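Side-chain contacts in transcriptional regulator, LacI family (Lactobacillus brevis, PDB 3JY6), which probably acts as a DNA-binding transcription factor of the LacI family, recognising cis-regulatory DNA: residues Lys27-Ser30 / Ser31-Ser35; Gln76-Gln79 / Glu80-Gln84; Asn199-Ser203 / Gly204-Asn208. One frame throughout, in Å; residues are numbered along the deposited sequence.

In the fold
All three contacts are local and partly buried, and each joins side chains a few residues apart. Contacts 1 and 2 lie in beta-alpha-beta units of the six-stranded parallel sheet, on helices 20-34 and 75-82. Their centres are about 25 Å apart. Contact 3 lies beside the four-stranded sheet of the other lobe, its centre about 48 Å from that of contact 2. Contact 1 combines an apolar sheet-facing pair with serine hydroxyls on helix carbonyls. Contact 2 is more polar, with an amide-carboxylate pair along the helix and an amide-amide pair at its C-terminal end, on the exposed side. Contact 3 is mainly aliphatic. Contacts 1 and 3 also touch the second subunit; contact 2 does not.

Contact 1 (Lys27-Ser30 / Ser31-Ser35); sequences KGIS and SILES
Ile-29 and Leu-33 form the apolar pair of this contact on helix 20-34, the connecting helix of the beta-alpha-beta unit between strands 9-14 and 39-44. They are one helical turn apart. Their side chains lie alongside each other and point the same way. CG2 of Ile-29 meets CD1 of Leu-33 at 3.6 Å. Leu-33 CG also rests 3.2 Å from Ile-29 O. That carbonyl accepts the backbone bond from Leu-33 N at 3.0 Å, with an N-H...O angle of 165°.

Polar side-chain bonds run along the helix as well. Ser-31 OG donates to Gly-28 O at 3.2 Å. Its torsion places OG between the backbone N and the carbonyl carbon (chi1 77°), which turns the hydroxyl back over the preceding turn. Gly-28 O also takes a weak bond from Ile-32 N at 3.4 Å, so two donors share it. CG1 of Ile-32 lies 3.7 Å from the same oxygen. Further along, Ser-35 OG donates to Ile-32 O at 2.6 Å and lies in the carbonyl plane.

Ser-30 OG instead bonds back to Phe-26 O. Lys-27 turns its NZ to the second subunit, where it forms a salt bridge with Asp-44 of that chain. Within the lobe, Ile-29 packs on Val-12 and Leu-33 on Ile-10, both of strand 9-14. Ser-31 touches Phe-237, and Ile-32 lies on Ala-241 and Ala-244, so helix 20-34 packs on the parallel sheet through Ile-29 and Leu-33 and against helix 236-251 through Ser-31 and Ile-32.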
ATOM      1  N   LYS A  27       4.652   6.204   7.803  1.00 11.69           N
ATOM      2  CA  LYS A  27       3.989   6.118   9.098  1.00 12.07           C
ATOM      3  C   LYS A  27       5.020   6.267  10.214  1.00 10.84           C
ATOM      4  O   LYS A  27       4.749   6.891  11.231  1.00 13.99           O
ATOM      5  CB  LYS A  27       3.270   4.778   9.242  1.00 14.50           C
ATOM      6  CG  LYS A  27       1.912   4.724   8.572  1.00 12.46           C
ATOM      7  CD  LYS A  27       1.258   3.373   8.824  1.00 16.58           C
ATOM      8  CE  LYS A  27      -0.023   3.229   8.046  1.00 13.13           C
ATOM      9  NZ  LYS A  27      -1.035   4.218   8.488  1.00 13.59           N
ATOM     10  N   GLY A  28       6.201   5.682  10.019  1.00 10.98           N
ATOM     11  CA  GLY A  28       7.259   5.783  11.012  1.00 12.69           C
ATOM     12  C   GLY A  28       7.717   7.226  11.174  1.00 14.59           C
ATOM     13  O   GLY A  28       7.884   7.723  12.286  1.00 14.41           O
ATOM     14  N   ILE A  29       7.904   7.901  10.047  1.00 15.24           N
ATOM     15  CA  ILE A  29       8.340   9.291  10.024  1.00 17.12           C
ATOM     16  C   ILE A  29       7.334  10.212  10.710  1.00 17.60           C
ATOM     17  O   ILE A  29       7.715  11.117  11.443  1.00 17.05           O
ATOM     18  CB  ILE A  29       8.535   9.770   8.557  1.00 17.86           C
ATOM     19  CG1 ILE A  29       9.780   9.110   7.964  1.00 17.71           C
ATOM     20  CG2 ILE A  29       8.633  11.301   8.491  1.00 17.55           C
ATOM     21  CD1 ILE A  29       9.865   9.259   6.476  1.00 23.39           C
ATOM     22  N   SER A  30       6.050   9.969  10.455  1.00 17.87           N
ATOM     23  CA  SER A  30       4.984  10.780  11.019  0.50 17.43           C
ATOM     24  C   SER A  30       4.829  10.658  12.521  1.00 18.56           C
ATOM     25  O   SER A  30       4.553  11.655  13.179  1.00 20.06           O
ATOM     26  CB  SER A  30       3.656  10.458  10.330  0.50 16.56           C
ATOM     27  OG  SER A  30       3.677  10.907   8.986  0.50 14.55           O
ATOM     28  N   SER A  31       5.007   9.459  13.076  1.00 19.74           N
ATOM     29  CA  SER A  31       4.871   9.293  14.522  1.00 21.07           C
ATOM     30  C   SER A  31       6.008   9.973  15.292  1.00 21.48           C
ATOM     31  O   SER A  31       5.802  10.442  16.413  1.00 22.93           O
ATOM     32  CB  SER A  31       4.813   7.816  14.913  1.00 19.66           C
ATOM     33  OG  SER A  31       6.097   7.233  14.874  1.00 26.48           O
ATOM     34  N   ILE A  32       7.208  10.016  14.714  1.00 20.09           N
ATOM     35  CA  ILE A  32       8.324  10.678  15.393  1.00 18.57           C
ATOM     36  C   ILE A  32       8.231  12.193  15.224  1.00 18.97           C
ATOM     37  O   ILE A  32       8.359  12.940  16.200  1.00 20.13           O
ATOM     38  CB  ILE A  32       9.703  10.188  14.862  1.00 19.15           C
ATOM     39  CG1 ILE A  32       9.909   8.721  15.235  1.00 18.24           C
ATOM     40  CG2 ILE A  32      10.844  11.026  15.470  1.00 17.21           C
ATOM     41  CD1 ILE A  32       9.844   8.436  16.738  1.00 18.33           C
ATOM     42  N   LEU A  33       7.987  12.648  13.996  1.00 16.72           N
ATOM     43  CA  LEU A  33       7.891  14.085  13.736  1.00 18.69           C
ATOM     44  C   LEU A  33       6.783  14.788  14.540  1.00 21.22           C
ATOM     45  O   LEU A  33       6.894  15.972  14.866  1.00 19.52           O
ATOM     46  CB  LEU A  33       7.671  14.348  12.249  1.00 16.95           C
ATOM     47  CG  LEU A  33       8.790  14.089  11.243  1.00 17.09           C
ATOM     48  CD1 LEU A  33       8.317  14.567   9.864  1.00 13.97           C
ATOM     49  CD2 LEU A  33      10.073  14.821  11.658  1.00 14.03           C
ATOM     50  N   GLU A  34       5.729  14.048  14.862  1.00 22.80           N
ATOM     51  CA  GLU A  34       4.598  14.584  15.613  1.00 25.20           C
ATOM     52  C   GLU A  34       5.002  15.009  17.021  1.00 25.02           C
ATOM     53  O   GLU A  34       4.522  16.009  17.534  1.00 24.00           O
ATOM     54  CB  GLU A  34       3.482  13.530  15.687  1.00 27.75           C
ATOM     55  CG  GLU A  34       2.171  13.992  16.327  1.00 32.51           C
ATOM     56  CD  GLU A  34       2.282  14.248  17.834  1.00 37.52           C
ATOM     57  OE1 GLU A  34       2.752  13.352  18.576  1.00 37.11           O
ATOM     58  OE2 GLU A  34       1.885  15.349  18.281  1.00 38.96           O
ATOM     59  N   SER A  35       5.893  14.248  17.639  1.00 26.66           N
ATOM     60  CA  SER A  35       6.326  14.550  18.994  1.00 27.75           C
ATOM     61  C   SER A  35       6.916  15.946  19.120  1.00 27.61           C
ATOM     62  O   SER A  35       7.109  16.435  20.228  1.00 27.86           O
ATOM     63  CB  SER A  35       7.354  13.523  19.471  1.00 27.81           C
ATOM     64  OG  SER A  35       8.561  13.624  18.732  1.00 30.22           O
TER

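Contact 2 (Gln76-Gln79 / Glu80-Gln84); sequences QTVQ and EILHQ
Gln-79 and Gln-84 join their side-chain amides across the C-terminal end of helix 75-82, in the beta-alpha-beta unit of strands 66-70 and 88-91. Gln-84 NE2 donates to Gln-79 OE1 at 2.9 Å, with an N-H...O angle of 162°. The acceptor lies in the amide plane of Gln-84, yet the two amide planes stand 84° apart. Gln-79 reaches this position because its chain bends at chi2 (67°), which brings OE1 round to Gln-84. Shortening Gln-79 to an alanine is likely to leave Gln-84 NE2 without this acceptor and its side chain freer to turn.

One turn earlier, Gln-76 and Glu-80 run side by side. Gln-76 NE2 gives a weak bond to Glu-80 OE2 at 3.3 Å. It is nearly straight, with the amide and carboxylate planes almost perpendicular.

The backbone acceptors are also filled. Gln-76 O takes Glu-80 N, and Thr-77 O takes Ile-81 N. Gln-79 O takes His-83 N at 2.8 Å; His-83 is the first residue to leave helical angles, with positive phi.

Methyl groups meet on the inner side of the helix. Thr-77 CG2 approaches Ile-81 CD1 at 3.9 Å. In the buried pair, Val-78 CG1 approaches Leu-82 CD1 at 4.1 Å. Ile-81 and Leu-82 pack on Leu-56 of helix 49-60, and Val-78 on Leu-69 of strand 66-70.

Val-78 O has two donors: Leu-82 N, which comes from above the carbonyl plane, and a water. That water donates to Val-78 O at 2.8 Å and accepts from Gln-84 N at 2.7 Å.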
ATOM      1  N   GLN A  76      23.941  15.240  -6.763  1.00 15.99           N
ATOM      2  CA  GLN A  76      24.130  16.299  -7.763  1.00 17.78           C
ATOM      3  C   GLN A  76      22.776  16.923  -8.113  1.00 18.24           C
ATOM      4  O   GLN A  76      22.665  18.137  -8.285  1.00 19.57           O
ATOM      5  CB  GLN A  76      24.783  15.753  -9.048  1.00 17.90           C
ATOM      6  CG  GLN A  76      25.373  16.854  -9.940  1.00 21.37           C
ATOM      7  CD  GLN A  76      25.602  16.418 -11.385  1.00 20.83           C
ATOM      8  OE1 GLN A  76      25.844  15.243 -11.668  1.00 23.27           O
ATOM      9  NE2 GLN A  76      25.539  17.371 -12.301  1.00 20.07           N
ATOM     10  N   THR A  77      21.745  16.091  -8.204  1.00 17.90           N
ATOM     11  CA  THR A  77      20.395  16.564  -8.517  1.00 18.18           C
ATOM     12  C   THR A  77      19.787  17.362  -7.351  1.00 17.16           C
ATOM     13  O   THR A  77      19.186  18.428  -7.542  1.00 16.55           O
ATOM     14  CB  THR A  77      19.433  15.375  -8.819  1.00 17.96           C
ATOM     15  OG1 THR A  77      19.908  14.640  -9.950  1.00 19.03           O
ATOM     16  CG2 THR A  77      18.024  15.893  -9.118  1.00 17.09           C
ATOM     17  N   VAL A  78      19.938  16.826  -6.144  1.00 15.08           N
ATOM     18  CA  VAL A  78      19.389  17.469  -4.964  1.00 15.34           C
ATOM     19  C   VAL A  78      20.102  18.776  -4.623  1.00 16.16           C
ATOM     20  O   VAL A  78      19.505  19.676  -4.033  1.00 14.38           O
ATOM     21  CB  VAL A  78      19.441  16.522  -3.752  1.00 15.86           C
ATOM     22  CG1 VAL A  78      18.978  17.241  -2.505  1.00 12.91           C
ATOM     23  CG2 VAL A  78      18.562  15.304  -4.021  1.00 14.11           C
ATOM     24  N   GLN A  79      21.374  18.874  -5.010  1.00 15.37           N
ATOM     25  CA  GLN A  79      22.150  20.078  -4.755  1.00 17.10           C
ATOM     26  C   GLN A  79      21.727  21.145  -5.764  1.00 18.62           C
ATOM     27  O   GLN A  79      21.399  22.263  -5.391  1.00 20.47           O
ATOM     28  CB  GLN A  79      23.649  19.794  -4.910  1.00 16.47           C
ATOM     29  CG  GLN A  79      24.544  21.022  -4.820  1.00 16.69           C
ATOM     30  CD  GLN A  79      24.543  21.642  -3.438  1.00 18.81           C
ATOM     31  OE1 GLN A  79      24.566  20.936  -2.424  1.00 16.53           O
ATOM     32  NE2 GLN A  79      24.538  22.970  -3.388  1.00 18.23           N
ATOM     33  N   GLU A  80      21.722  20.779  -7.039  1.00 19.98           N
ATOM     34  CA  GLU A  80      21.369  21.698  -8.112  1.00 24.01           C
ATOM     35  C   GLU A  80      19.964  22.276  -8.002  1.00 26.04           C
ATOM     36  O   GLU A  80      19.711  23.384  -8.482  1.00 28.74           O
ATOM     37  CB  GLU A  80      21.566  21.008  -9.472  1.00 25.87           C
ATOM     38  CG  GLU A  80      22.801  21.506 -10.233  1.00 30.95           C
ATOM     39  CD  GLU A  80      23.461  20.447 -11.125  1.00 34.58           C
ATOM     40  OE1 GLU A  80      22.739  19.675 -11.796  1.00 36.86           O
ATOM     41  OE2 GLU A  80      24.717  20.399 -11.169  1.00 32.13           O
ATOM     42  N   ILE A  81      19.054  21.545  -7.358  1.00 25.41           N
ATOM     43  CA  ILE A  81      17.675  22.009  -7.195  1.00 23.35           C
ATOM     44  C   ILE A  81      17.376  22.705  -5.863  1.00 23.61           C
ATOM     45  O   ILE A  81      16.809  23.793  -5.852  1.00 23.54           O
ATOM     46  CB  ILE A  81      16.669  20.844  -7.366  1.00 23.30           C
ATOM     47  CG1 ILE A  81      16.709  20.334  -8.805  1.00 24.08           C
ATOM     48  CG2 ILE A  81      15.257  21.309  -7.011  1.00 24.54           C
ATOM     49  CD1 ILE A  81      15.846  19.096  -9.057  1.00 23.10           C
ATOM     50  N   LEU A  82      17.758  22.093  -4.745  1.00 22.79           N
ATOM     51  CA  LEU A  82      17.481  22.675  -3.432  1.00 22.46           C
ATOM     52  C   LEU A  82      18.607  23.538  -2.834  1.00 23.40           C
ATOM     53  O   LEU A  82      18.367  24.347  -1.928  1.00 23.64           O
ATOM     54  CB  LEU A  82      17.097  21.559  -2.460  1.00 20.57           C
ATOM     55  CG  LEU A  82      15.969  20.646  -2.963  1.00 20.95           C
ATOM     56  CD1 LEU A  82      15.648  19.580  -1.928  1.00 19.20           C
ATOM     57  CD2 LEU A  82      14.726  21.477  -3.240  1.00 22.48           C
ATOM     58  N   HIS A  83      19.827  23.347  -3.324  1.00 22.91           N
ATOM     59  CA  HIS A  83      20.980  24.116  -2.862  1.00 23.32           C
ATOM     60  C   HIS A  83      21.195  24.093  -1.358  1.00 23.20           C
ATOM     61  O   HIS A  83      21.595  25.095  -0.760  1.00 21.66           O
ATOM     62  CB  HIS A  83      20.851  25.559  -3.331  1.00 22.01           C
ATOM     63  CG  HIS A  83      20.614  25.684  -4.798  1.00 22.76           C
ATOM     64  ND1 HIS A  83      21.577  25.378  -5.736  1.00 24.58           N
ATOM     65  CD2 HIS A  83      19.515  26.058  -5.495  1.00 22.57           C
ATOM     66  CE1 HIS A  83      21.081  25.560  -6.948  1.00 23.87           C
ATOM     67  NE2 HIS A  83      19.832  25.970  -6.830  1.00 24.17           N
ATOM     68  N   GLN A  84      20.924  22.946  -0.751  1.00 23.40           N
ATOM     69  CA  GLN A  84      21.108  22.773   0.680  1.00 21.71           C
ATOM     70  C   GLN A  84      20.334  23.780   1.518  1.00 22.39           C
ATOM     71  O   GLN A  84      20.764  24.160   2.606  1.00 21.51           O
ATOM     72  CB  GLN A  84      22.599  22.836   1.021  1.00 22.65           C
ATOM     73  CG  GLN A  84      23.372  21.595   0.588  1.00 19.77           C
ATOM     74  CD  GLN A  84      24.798  21.591   1.090  1.00 21.21           C
ATOM     75  OE1 GLN A  84      25.048  21.883   2.254  1.00 19.16           O
ATOM     76  NE2 GLN A  84      25.748  21.243   0.211  1.00 22.04           N
TER
HETATM   77  O   HOH W   1      20.074  20.522  -1.460  1.00 20.54           O

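Contact 3 (Asn199-Ser203 / Gly204-Asn208); sequences NLIIS and GLIDN
Ile-206 folds back against Leu-200 and Ile-201 just after helix 198-202. Its CB points toward the helix and lies 3.7 Å from Leu-200 O and close to Ile-201 CG1. CG1 is anti to the carbonyl carbon (chi1 -67°). From there it passes Leu-200 O and Leu-200 CB. The chain then extends, and CD1 at the tip touches two residues: Leu-200 CB at 3.6 Å and Ile-201 CG1 at 3.9 Å. The side chains of Ile-201 and Ile-206 cross at an angle.

The backbone of Ile-206 is held as well. Its N donates to Leu-200 O at 2.9 Å in an almost straight bond (177°), approaching from above the carbonyl plane. Next to it, Leu-205 lies alongside Leu-200, pointing the same way. Leu-205 CD2 meets Leu-200 CG at 3.7 Å.

Ser-203 secures the last turn. Both its OG, at 2.8 Å, and its N, at 2.7 Å, donate to Asn-199 O, so one carbonyl takes two bonds from one residue. Gly-204 then turns the chain with a positive phi of 99°. A CB there would lie 2.3 Å from Ser-203 O, a clash that glycine avoids.

Leu-200 and Leu-205 both pack on Ile-176 of helix 165-177. Ile-201 reaches Ile-202 of the second subunit, and Asn-199 ND2 bonds to Arg-224 O of that same chain. This is a glycine-terminated helix end, with Leu-200 and Ile-201 before the glycine meeting Leu-205 and Ile-206 after it, ahead of strand 211-215 of the four-stranded parallel sheet.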
ATOM      1  N   ASN A 199       0.432 -18.466  -6.550  1.00 27.20           N
ATOM      2  CA  ASN A 199      -0.025 -19.556  -7.411  1.00 30.12           C
ATOM      3  C   ASN A 199       0.907 -20.762  -7.340  1.00 29.64           C
ATOM      4  O   ASN A 199       0.487 -21.891  -7.579  1.00 30.20           O
ATOM      5  CB  ASN A 199      -0.172 -19.083  -8.859  1.00 33.37           C
ATOM      6  CG  ASN A 199      -1.485 -18.362  -9.106  1.00 36.36           C
ATOM      7  OD1 ASN A 199      -2.177 -18.639 -10.083  1.00 35.26           O
ATOM      8  ND2 ASN A 199      -1.831 -17.432  -8.223  1.00 38.46           N
ATOM      9  N   LEU A 200       2.175 -20.531  -7.017  1.00 29.15           N
ATOM     10  CA  LEU A 200       3.113 -21.638  -6.892  1.00 28.83           C
ATOM     11  C   LEU A 200       2.858 -22.378  -5.568  1.00 27.70           C
ATOM     12  O   LEU A 200       3.281 -23.522  -5.389  1.00 27.92           O
ATOM     13  CB  LEU A 200       4.556 -21.125  -6.975  1.00 30.31           C
ATOM     14  CG  LEU A 200       5.156 -21.092  -8.389  1.00 33.31           C
ATOM     15  CD1 LEU A 200       4.231 -20.343  -9.351  1.00 35.04           C
ATOM     16  CD2 LEU A 200       6.534 -20.448  -8.341  1.00 33.84           C
ATOM     17  N   ILE A 201       2.154 -21.727  -4.645  1.00 25.76           N
ATOM     18  CA  ILE A 201       1.829 -22.347  -3.365  1.00 25.99           C
ATOM     19  C   ILE A 201       0.510 -23.083  -3.535  1.00 26.40           C
ATOM     20  O   ILE A 201       0.277 -24.125  -2.930  1.00 26.77           O
ATOM     21  CB  ILE A 201       1.644 -21.305  -2.239  1.00 24.78           C
ATOM     22  CG1 ILE A 201       2.969 -20.599  -1.957  1.00 25.05           C
ATOM     23  CG2 ILE A 201       1.101 -21.994  -0.980  1.00 23.04           C
ATOM     24  CD1 ILE A 201       2.886 -19.501  -0.918  1.00 25.46           C
ATOM     25  N   ILE A 202      -0.352 -22.522  -4.372  1.00 28.34           N
ATOM     26  CA  ILE A 202      -1.651 -23.110  -4.630  1.00 29.73           C
ATOM     27  C   ILE A 202      -1.567 -24.243  -5.654  1.00 30.59           C
ATOM     28  O   ILE A 202      -2.339 -25.196  -5.584  1.00 31.27           O
ATOM     29  CB  ILE A 202      -2.642 -22.010  -5.079  1.00 30.56           C
ATOM     30  CG1 ILE A 202      -2.976 -21.129  -3.867  1.00 30.73           C
ATOM     31  CG2 ILE A 202      -3.902 -22.624  -5.681  1.00 30.18           C
ATOM     32  CD1 ILE A 202      -3.706 -19.842  -4.192  1.00 30.31           C
ATOM     33  N   SER A 203      -0.619 -24.157  -6.586  1.00 30.92           N
ATOM     34  CA  SER A 203      -0.468 -25.203  -7.598  1.00 32.30           C
ATOM     35  C   SER A 203       0.314 -26.393  -7.043  1.00 32.60           C
ATOM     36  O   SER A 203       0.343 -27.458  -7.650  1.00 33.26           O
ATOM     37  CB  SER A 203       0.241 -24.659  -8.843  1.00 32.63           C
ATOM     38  OG  SER A 203       1.586 -24.321  -8.570  1.00 34.62           O
ATOM     39  N   GLY A 204       0.955 -26.205  -5.892  1.00 32.35           N
ATOM     40  CA  GLY A 204       1.705 -27.291  -5.285  1.00 31.09           C
ATOM     41  C   GLY A 204       3.207 -27.292  -5.506  1.00 30.58           C
ATOM     42  O   GLY A 204       3.932 -28.093  -4.905  1.00 30.46           O
ATOM     43  N   LEU A 205       3.698 -26.395  -6.356  1.00 30.26           N
ATOM     44  CA  LEU A 205       5.132 -26.349  -6.620  1.00 28.51           C
ATOM     45  C   LEU A 205       5.929 -26.091  -5.342  1.00 28.55           C
ATOM     46  O   LEU A 205       6.887 -26.802  -5.050  1.00 26.57           O
ATOM     47  CB  LEU A 205       5.449 -25.282  -7.668  1.00 28.34           C
ATOM     48  CG  LEU A 205       6.911 -25.197  -8.116  1.00 27.63           C
ATOM     49  CD1 LEU A 205       7.392 -26.530  -8.677  1.00 28.28           C
ATOM     50  CD2 LEU A 205       7.032 -24.126  -9.165  1.00 29.91           C
ATOM     51  N   ILE A 206       5.539 -25.068  -4.589  1.00 28.68           N
ATOM     52  CA  ILE A 206       6.214 -24.750  -3.334  1.00 28.20           C
ATOM     53  C   ILE A 206       5.619 -25.661  -2.257  1.00 28.94           C
ATOM     54  O   ILE A 206       4.482 -25.454  -1.829  1.00 27.21           O
ATOM     55  CB  ILE A 206       5.989 -23.261  -2.947  1.00 28.44           C
ATOM     56  CG1 ILE A 206       6.700 -22.346  -3.957  1.00 27.71           C
ATOM     57  CG2 ILE A 206       6.513 -22.997  -1.542  1.00 27.64           C
ATOM     58  CD1 ILE A 206       6.344 -20.879  -3.825  1.00 27.60           C
ATOM     59  N   ASP A 207       6.380 -26.670  -1.826  1.00 29.65           N
ATOM     60  CA  ASP A 207       5.891 -27.611  -0.817  1.00 31.03           C
ATOM     61  C   ASP A 207       6.697 -27.707   0.476  1.00 32.06           C
ATOM     62  O   ASP A 207       6.370 -28.523   1.341  1.00 32.37           O
ATOM     63  CB  ASP A 207       5.745 -29.025  -1.410  1.00 32.29           C
ATOM     64  CG  ASP A 207       7.042 -29.566  -1.992  1.00 32.44           C
ATOM     65  OD1 ASP A 207       8.129 -29.065  -1.641  1.00 31.48           O
ATOM     66  OD2 ASP A 207       6.964 -30.515  -2.801  1.00 34.71           O
ATOM     67  N   ASN A 208       7.744 -26.896   0.610  1.00 31.73           N
ATOM     68  CA  ASN A 208       8.557 -26.912   1.822  1.00 31.34           C
ATOM     69  C   ASN A 208       9.239 -28.241   2.106  1.00 30.56           C
ATOM     70  O   ASN A 208       9.462 -28.586   3.259  1.00 28.97           O
ATOM     71  CB  ASN A 208       7.696 -26.522   3.024  1.00 31.08           C
ATOM     72  CG  ASN A 208       7.748 -25.041   3.316  1.00 33.26           C
ATOM     73  OD1 ASN A 208       7.939 -24.218   2.415  1.00 30.49           O
ATOM     74  ND2 ASN A 208       7.568 -24.688   4.585  1.00 35.00           N
TER